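Local structure of C2 domain protein (Ramazzottius varieornatus, 7DF2) at residues R42-V47 with R187-P192; I72-D77 with K112-D117. The protein binds calcium ions through a C2 domain; its signal sequence suggests secretion, and its biological role is not established. All coordinates share one frame; numbering follows the deposited sequence.

Contact 1. Residues R42-V47 with R187-P192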
loop_
_atom_site.group_PDB
_atom_site.type_symbol
_atom_site.label_atom_id
_atom_site.label_comp_id
_atom_site.label_asym_id
_atom_site.label_seq_id
_atom_site.Cartn_x
_atom_site.Cartn_y
_atom_site.Cartn_z
ATOM N N ARG A 42 10.132 -6.027 -10.916
ATOM C CA ARG A 42 9.114 -4.998 -10.784
ATOM C C ARG A 42 8.029 -5.543 -9.876
ATOM O O ARG A 42 7.699 -6.728 -9.949
ATOM C CB ARG A 42 8.535 -4.633 -12.157
ATOM C CG ARG A 42 7.402 -3.599 -12.135
ATOM C CD ARG A 42 7.291 -2.975 -13.533
ATOM N NE ARG A 42 8.491 -2.203 -13.848
ATOM C CZ ARG A 42 8.883 -1.891 -15.076
ATOM N NH1 ARG A 42 9.989 -1.178 -15.257
ATOM N NH2 ARG A 42 8.164 -2.287 -16.120
ATOM N N ILE A 43 7.515 -4.694 -8.990
ATOM C CA ILE A 43 6.421 -5.040 -8.092
ATOM C C ILE A 43 5.233 -4.161 -8.439
ATOM O O ILE A 43 5.370 -2.936 -8.501
ATOM C CB ILE A 43 6.805 -4.839 -6.614
ATOM C CG1 ILE A 43 8.053 -5.651 -6.270
ATOM C CG2 ILE A 43 5.634 -5.209 -5.686
ATOM C CD1 ILE A 43 9.287 -4.810 -6.199
ATOM N N GLU A 44 4.075 -4.781 -8.649
ATOM C CA GLU A 44 2.820 -4.064 -8.847
ATOM C C GLU A 44 1.954 -4.259 -7.619
ATOM O O GLU A 44 1.839 -5.379 -7.104
ATOM C CB GLU A 44 2.087 -4.552 -10.101
ATOM C CG GLU A 44 2.914 -4.388 -11.370
ATOM C CD GLU A 44 2.153 -4.816 -12.613
ATOM O OE1 GLU A 44 0.994 -5.284 -12.489
ATOM O OE2 GLU A 44 2.719 -4.700 -13.713
ATOM N N MET A 45 1.372 -3.164 -7.135
ATOM C CA MET A 45 0.507 -3.172 -5.964
ATOM C C MET A 45 -0.859 -2.652 -6.379
ATOM O O MET A 45 -0.987 -1.499 -6.809
ATOM C CB MET A 45 1.102 -2.313 -4.852
ATOM C CG MET A 45 0.168 -2.026 -3.678
ATOM S SD MET A 45 1.049 -0.945 -2.521
ATOM C CE MET A 45 -0.269 -0.568 -1.358
ATOM N N ASN A 46 -1.868 -3.510 -6.278
ATOM C CA ASN A 46 -3.239 -3.187 -6.657
ATOM C C ASN A 46 -4.038 -2.974 -5.379
ATOM O O ASN A 46 -4.202 -3.907 -4.581
ATOM C CB ASN A 46 -3.819 -4.324 -7.494
ATOM C CG ASN A 46 -5.264 -4.108 -7.922
ATOM O OD1 ASN A 46 -6.037 -5.073 -7.969
ATOM N ND2 ASN A 46 -5.618 -2.884 -8.319
ATOM N N VAL A 47 -4.514 -1.751 -5.170
ATOM C CA VAL A 47 -5.373 -1.444 -4.032
ATOM C C VAL A 47 -6.809 -1.646 -4.494
ATOM O O VAL A 47 -7.335 -0.868 -5.294
ATOM C CB VAL A 47 -5.127 -0.028 -3.507
ATOM C CG1 VAL A 47 -6.125 0.313 -2.392
ATOM C CG2 VAL A 47 -3.691 0.066 -3.006
ATOM N N ARG A 187 1.681 -8.309 -7.773
ATOM C CA ARG A 187 2.422 -9.099 -8.750
ATOM C C ARG A 187 3.893 -8.726 -8.641
ATOM O O ARG A 187 4.234 -7.604 -8.256
ATOM C CB ARG A 187 1.951 -8.842 -10.204
ATOM C CG ARG A 187 0.684 -9.556 -10.598
ATOM C CD ARG A 187 0.516 -9.704 -12.106
ATOM N NE ARG A 187 0.807 -8.472 -12.838
ATOM C CZ ARG A 187 1.145 -8.438 -14.126
ATOM N NH1 ARG A 187 1.237 -9.569 -14.814
ATOM N NH2 ARG A 187 1.393 -7.282 -14.729
ATOM N N TRP A 188 4.774 -9.657 -9.002
ATOM C CA TRP A 188 6.156 -9.250 -9.187
ATOM C C TRP A 188 6.839 -10.222 -10.134
ATOM O O TRP A 188 6.497 -11.407 -10.191
ATOM C CB TRP A 188 6.939 -9.120 -7.869
ATOM C CG TRP A 188 6.973 -10.309 -6.946
ATOM C CD1 TRP A 188 6.251 -11.470 -7.036
ATOM C CD2 TRP A 188 7.784 -10.429 -5.782
ATOM N NE1 TRP A 188 6.566 -12.304 -5.982
ATOM C CE2 TRP A 188 7.511 -11.686 -5.205
ATOM C CE3 TRP A 188 8.728 -9.599 -5.174
ATOM C CZ2 TRP A 188 8.147 -12.126 -4.045
ATOM C CZ3 TRP A 188 9.355 -10.039 -4.017
ATOM C CH2 TRP A 188 9.061 -11.289 -3.469
ATOM N N TYR A 189 7.811 -9.695 -10.864
ATOM C CA TYR A 189 8.396 -10.427 -11.978
ATOM C C TYR A 189 9.720 -9.795 -12.357
ATOM O O TYR A 189 9.912 -8.580 -12.237
ATOM C CB TYR A 189 7.461 -10.448 -13.194
ATOM C CG TYR A 189 6.839 -9.107 -13.520
ATOM C CD1 TYR A 189 5.630 -8.716 -12.940
ATOM C CD2 TYR A 189 7.446 -8.239 -14.411
ATOM C CE1 TYR A 189 5.066 -7.478 -13.234
ATOM C CE2 TYR A 189 6.892 -7.015 -14.716
ATOM C CZ TYR A 189 5.695 -6.641 -14.128
ATOM O OH TYR A 189 5.167 -5.416 -14.453
ATOM N N ASN A 190 10.623 -10.637 -12.847
ATOM C CA ASN A 190 11.899 -10.152 -13.331
ATOM C C ASN A 190 11.705 -9.306 -14.580
ATOM O O ASN A 190 10.817 -9.559 -15.399
ATOM C CB ASN A 190 12.825 -11.330 -13.623
ATOM C CG ASN A 190 13.105 -12.156 -12.383
ATOM O OD1 ASN A 190 13.672 -11.658 -11.420
ATOM N ND2 ASN A 190 12.712 -13.422 -12.408
ATOM N N ILE A 191 12.543 -8.284 -14.707
ATOM C CA ILE A 191 12.560 -7.394 -15.861
ATOM C C ILE A 191 14.012 -7.251 -16.304
ATOM O O ILE A 191 14.926 -7.427 -15.483
ATOM C CB ILE A 191 11.943 -6.024 -15.530
ATOM C CG1 ILE A 191 12.653 -5.395 -14.320
ATOM C CG2 ILE A 191 10.431 -6.164 -15.317
ATOM C CD1 ILE A 191 12.318 -3.918 -14.073
ATOM N N PRO A 192 14.272 -6.944 -17.571
ATOM C CA PRO A 192 15.659 -6.717 -17.998
ATOM C C PRO A 192 16.267 -5.546 -17.249
ATOM O O PRO A 192 15.590 -4.561 -16.953
ATOM C CB PRO A 192 15.529 -6.416 -19.497
ATOM C CG PRO A 192 14.213 -7.001 -19.894
ATOM C CD PRO A 192 13.321 -6.870 -18.696
HETATM O O HOH W 1 5.546 -3.452 -16.504
#
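An antiparallel ladder in one sheet of the C2 beta-sandwich joins Arg42, Ile43 and Glu44 to Tyr189, Trp188 and Arg187. Arg42 and Tyr189 form a hydrogen-bonded pair, with Arg42 N to Tyr189 O at 2.9 Å, and Glu44 and Arg187 form the next; between them Ile43 and Trp188 make a non-hydrogen-bonded pair, Ile43 CG1 packing on Trp188 CB at 4.0 Å on the face toward the opposing sheet. On the other face the chemistry is polar. In the conformer modelled here, one of two, Arg187 bends at chi3 (-46°), which brings NE and NH2 onto Glu44 OE1 from one side of the carboxylate plane; the NH2 to OE1 salt bridge measures 3.0 Å. Glu44 OE2 accepts from Tyr189 OH at 2.7 Å, and a water links that hydroxyl to Arg42 NH2. Arg42 CB lies off-centre over the Tyr189 ring in a CH-pi contact, while its NE pairs with Asp117 on the neighbouring strand. An alanine in place of Glu44 would probably leave the Arg187 guanidinium without this carboxylate, although Glu161 also pairs with it, and the Tyr189 hydroxyl without its acceptor. The arrangement is that of neighbouring antiparallel strands in one sheet of a C2 beta-sandwich, with Ile43 and Trp188 touching Ile126 of the opposing sheet.

Contact 2. Residues I72-D77 with K112-D117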
loop_
_atom_site.group_PDB
_atom_site.type_symbol
_atom_site.label_atom_id
_atom_site.label_comp_id
_atom_site.label_asym_id
_atom_site.label_seq_id
_atom_site.Cartn_x
_atom_site.Cartn_y
_atom_site.Cartn_z
ATOM N N ILE A 72 -6.770 8.591 0.251
ATOM C CA ILE A 72 -6.112 7.300 0.405
ATOM C C ILE A 72 -4.840 7.324 -0.423
ATOM O O ILE A 72 -4.885 7.613 -1.622
ATOM C CB ILE A 72 -7.043 6.148 -0.024
ATOM C CG1 ILE A 72 -8.310 6.172 0.836
ATOM C CG2 ILE A 72 -6.326 4.803 0.105
ATOM C CD1 ILE A 72 -9.418 5.201 0.383
ATOM N N ILE A 73 -3.709 7.036 0.214
ATOM C CA ILE A 73 -2.404 7.117 -0.435
ATOM C C ILE A 73 -1.667 5.799 -0.232
ATOM O O ILE A 73 -1.907 5.075 0.737
ATOM C CB ILE A 73 -1.566 8.302 0.109
ATOM C CG1 ILE A 73 -1.193 8.064 1.576
ATOM C CG2 ILE A 73 -2.347 9.615 -0.016
ATOM C CD1 ILE A 73 -0.428 9.234 2.194
ATOM N N ALA A 74 -0.774 5.475 -1.172
ATOM C CA ALA A 74 -0.127 4.168 -1.190
ATOM C C ALA A 74 1.331 4.284 -1.612
ATOM O O ALA A 74 1.732 5.215 -2.317
ATOM C CB ALA A 74 -0.844 3.189 -2.133
ATOM N N PHE A 75 2.121 3.302 -1.178
ATOM C CA PHE A 75 3.547 3.260 -1.485
ATOM C C PHE A 75 4.041 1.823 -1.381
ATOM O O PHE A 75 3.619 1.088 -0.483
ATOM C CB PHE A 75 4.317 4.173 -0.519
ATOM C CG PHE A 75 5.763 4.381 -0.891
ATOM C CD1 PHE A 75 6.116 5.329 -1.843
ATOM C CD2 PHE A 75 6.763 3.642 -0.275
ATOM C CE1 PHE A 75 7.449 5.537 -2.175
ATOM C CE2 PHE A 75 8.095 3.843 -0.606
ATOM C CZ PHE A 75 8.431 4.790 -1.561
ATOM N N ILE A 76 4.926 1.422 -2.298
ATOM C CA ILE A 76 5.604 0.130 -2.212
ATOM C C ILE A 76 6.945 0.384 -1.530
ATOM O O ILE A 76 7.825 1.034 -2.112
ATOM C CB ILE A 76 5.804 -0.502 -3.600
ATOM C CG1 ILE A 76 4.462 -0.787 -4.278
ATOM C CG2 ILE A 76 6.628 -1.763 -3.490
ATOM C CD1 ILE A 76 4.576 -1.024 -5.812
ATOM N N ASP A 77 7.107 -0.119 -0.298
ATOM C CA ASP A 77 8.285 0.179 0.527
ATOM C C ASP A 77 9.298 -0.961 0.409
ATOM O O ASP A 77 9.218 -1.960 1.129
ATOM C CB ASP A 77 7.874 0.404 1.982
ATOM C CG ASP A 77 9.054 0.798 2.871
ATOM O OD1 ASP A 77 10.189 0.944 2.349
ATOM O OD2 ASP A 77 8.832 0.965 4.091
ATOM N N LYS A 112 -7.022 0.830 -8.021
ATOM C CA LYS A 112 -5.900 1.553 -8.615
ATOM C C LYS A 112 -4.612 0.783 -8.355
ATOM O O LYS A 112 -4.512 -0.013 -7.416
ATOM C CB LYS A 112 -5.774 2.983 -8.054
ATOM C CG LYS A 112 -7.056 3.813 -8.055
ATOM C CD LYS A 112 -7.567 4.104 -9.471
ATOM C CE LYS A 112 -8.614 5.243 -9.494
ATOM N NZ LYS A 112 -9.278 5.315 -10.835
ATOM N N THR A 113 -3.602 1.037 -9.190
ATOM C CA THR A 113 -2.389 0.227 -9.150
ATOM C C THR A 113 -1.163 1.120 -9.268
ATOM O O THR A 113 -1.162 2.069 -10.060
ATOM C CB THR A 113 -2.405 -0.809 -10.288
ATOM O OG1 THR A 113 -3.553 -1.645 -10.131
ATOM C CG2 THR A 113 -1.153 -1.679 -10.267
ATOM N N ILE A 114 -0.130 0.823 -8.465
ATOM C CA ILE A 114 1.157 1.502 -8.558
ATOM C C ILE A 114 2.241 0.442 -8.709
ATOM O O ILE A 114 2.023 -0.746 -8.456
ATOM C CB ILE A 114 1.442 2.416 -7.344
ATOM C CG1 ILE A 114 1.454 1.621 -6.045
ATOM C CG2 ILE A 114 0.391 3.545 -7.251
ATOM C CD1 ILE A 114 1.915 2.466 -4.842
ATOM N N SER A 115 3.416 0.868 -9.179
ATOM C CA SER A 115 4.505 -0.094 -9.285
ATOM C C SER A 115 5.842 0.550 -8.938
ATOM O O SER A 115 6.006 1.775 -8.953
ATOM C CB SER A 115 4.583 -0.745 -10.676
ATOM O OG SER A 115 4.935 0.207 -11.657
ATOM N N ARG A 116 6.797 -0.317 -8.605
ATOM C CA ARG A 116 8.136 0.097 -8.225
ATOM C C ARG A 116 9.093 -1.038 -8.532
ATOM O O ARG A 116 8.727 -2.213 -8.441
ATOM C CB ARG A 116 8.208 0.461 -6.736
ATOM C CG ARG A 116 9.566 1.030 -6.319
ATOM C CD ARG A 116 9.609 1.365 -4.828
ATOM N NE ARG A 116 10.900 1.947 -4.473
ATOM C CZ ARG A 116 11.247 2.312 -3.241
ATOM N NH1 ARG A 116 10.392 2.165 -2.232
ATOM N NH2 ARG A 116 12.451 2.823 -3.014
ATOM N N ASP A 117 10.328 -0.681 -8.880
ATOM C CA ASP A 117 11.329 -1.660 -9.276
ATOM C C ASP A 117 12.411 -1.808 -8.219
ATOM O O ASP A 117 12.723 -0.868 -7.479
ATOM C CB ASP A 117 12.005 -1.273 -10.593
ATOM C CG ASP A 117 11.029 -1.091 -11.726
ATOM O OD1 ASP A 117 9.884 -1.560 -11.610
ATOM O OD2 ASP A 117 11.421 -0.487 -12.741
#
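Ile76 and Ile114 lead the apolar part of this contact, in which strands 72-77 and 112-117 face each other across the sandwich, 7.1 Å apart at closest axis approach and 26° from parallel. The two isoleucine side chains run in opposite senses alongside each other, Ile76 CD1 reaching Ile114 CG1 at 4.1 Å and going on to touch the backbone at Ser115 CA, 3.6 Å away. Ile114 CD1 rests against Ala74 CB at 3.9 Å. Beyond them Arg116 CB packs on Ile76 CD1.

The polar part belongs to Arg116. Stretched out from CG to NE, this side chain spans the gap between the strands and gives an N-H of NH1 to Ile76 O at 2.8 Å, with an N-H...O angle of 161°; the acceptor lies in the guanidinium plane and the donor in the carbonyl plane. Asn201, Ser199 and Glu79 take up further N-H groups, which should fix the rotation of the buried guanidinium.

The aromatic part is small: the Phe75 ring meets the same group obliquely, Phe75 CE2 lying 3.3 Å from Arg116 NH1, with the two planes 61° apart.

Around this core, Met45 of strand 41-51 touches Ala74 and Ile76, Ile126 of strand 121-136 meets Ile76, and strand 96-100 covers Ile114 with Ile96 and Leu98.

Strand 41-51 lies between strands 181-190 and 107-119, so one sheet carries both contact 1 and half of contact 2. The two differ as pairing within a sheet differs from packing between sheets. Contact 1 is partly buried, its centre about 13 Å from the centre of the chain, and relies on backbone bonds and a polar cluster on the face away from the opposing sheet, partly covered by loop residues such as Trp166; contact 2, its centre about 6 Å from that of the chain, is buried and mostly apolar, with one arginine crossing the interface. They meet directly along the shared sheet, where Ile43 N probably bonds to Arg116 O. Both lie away from the calcium sites.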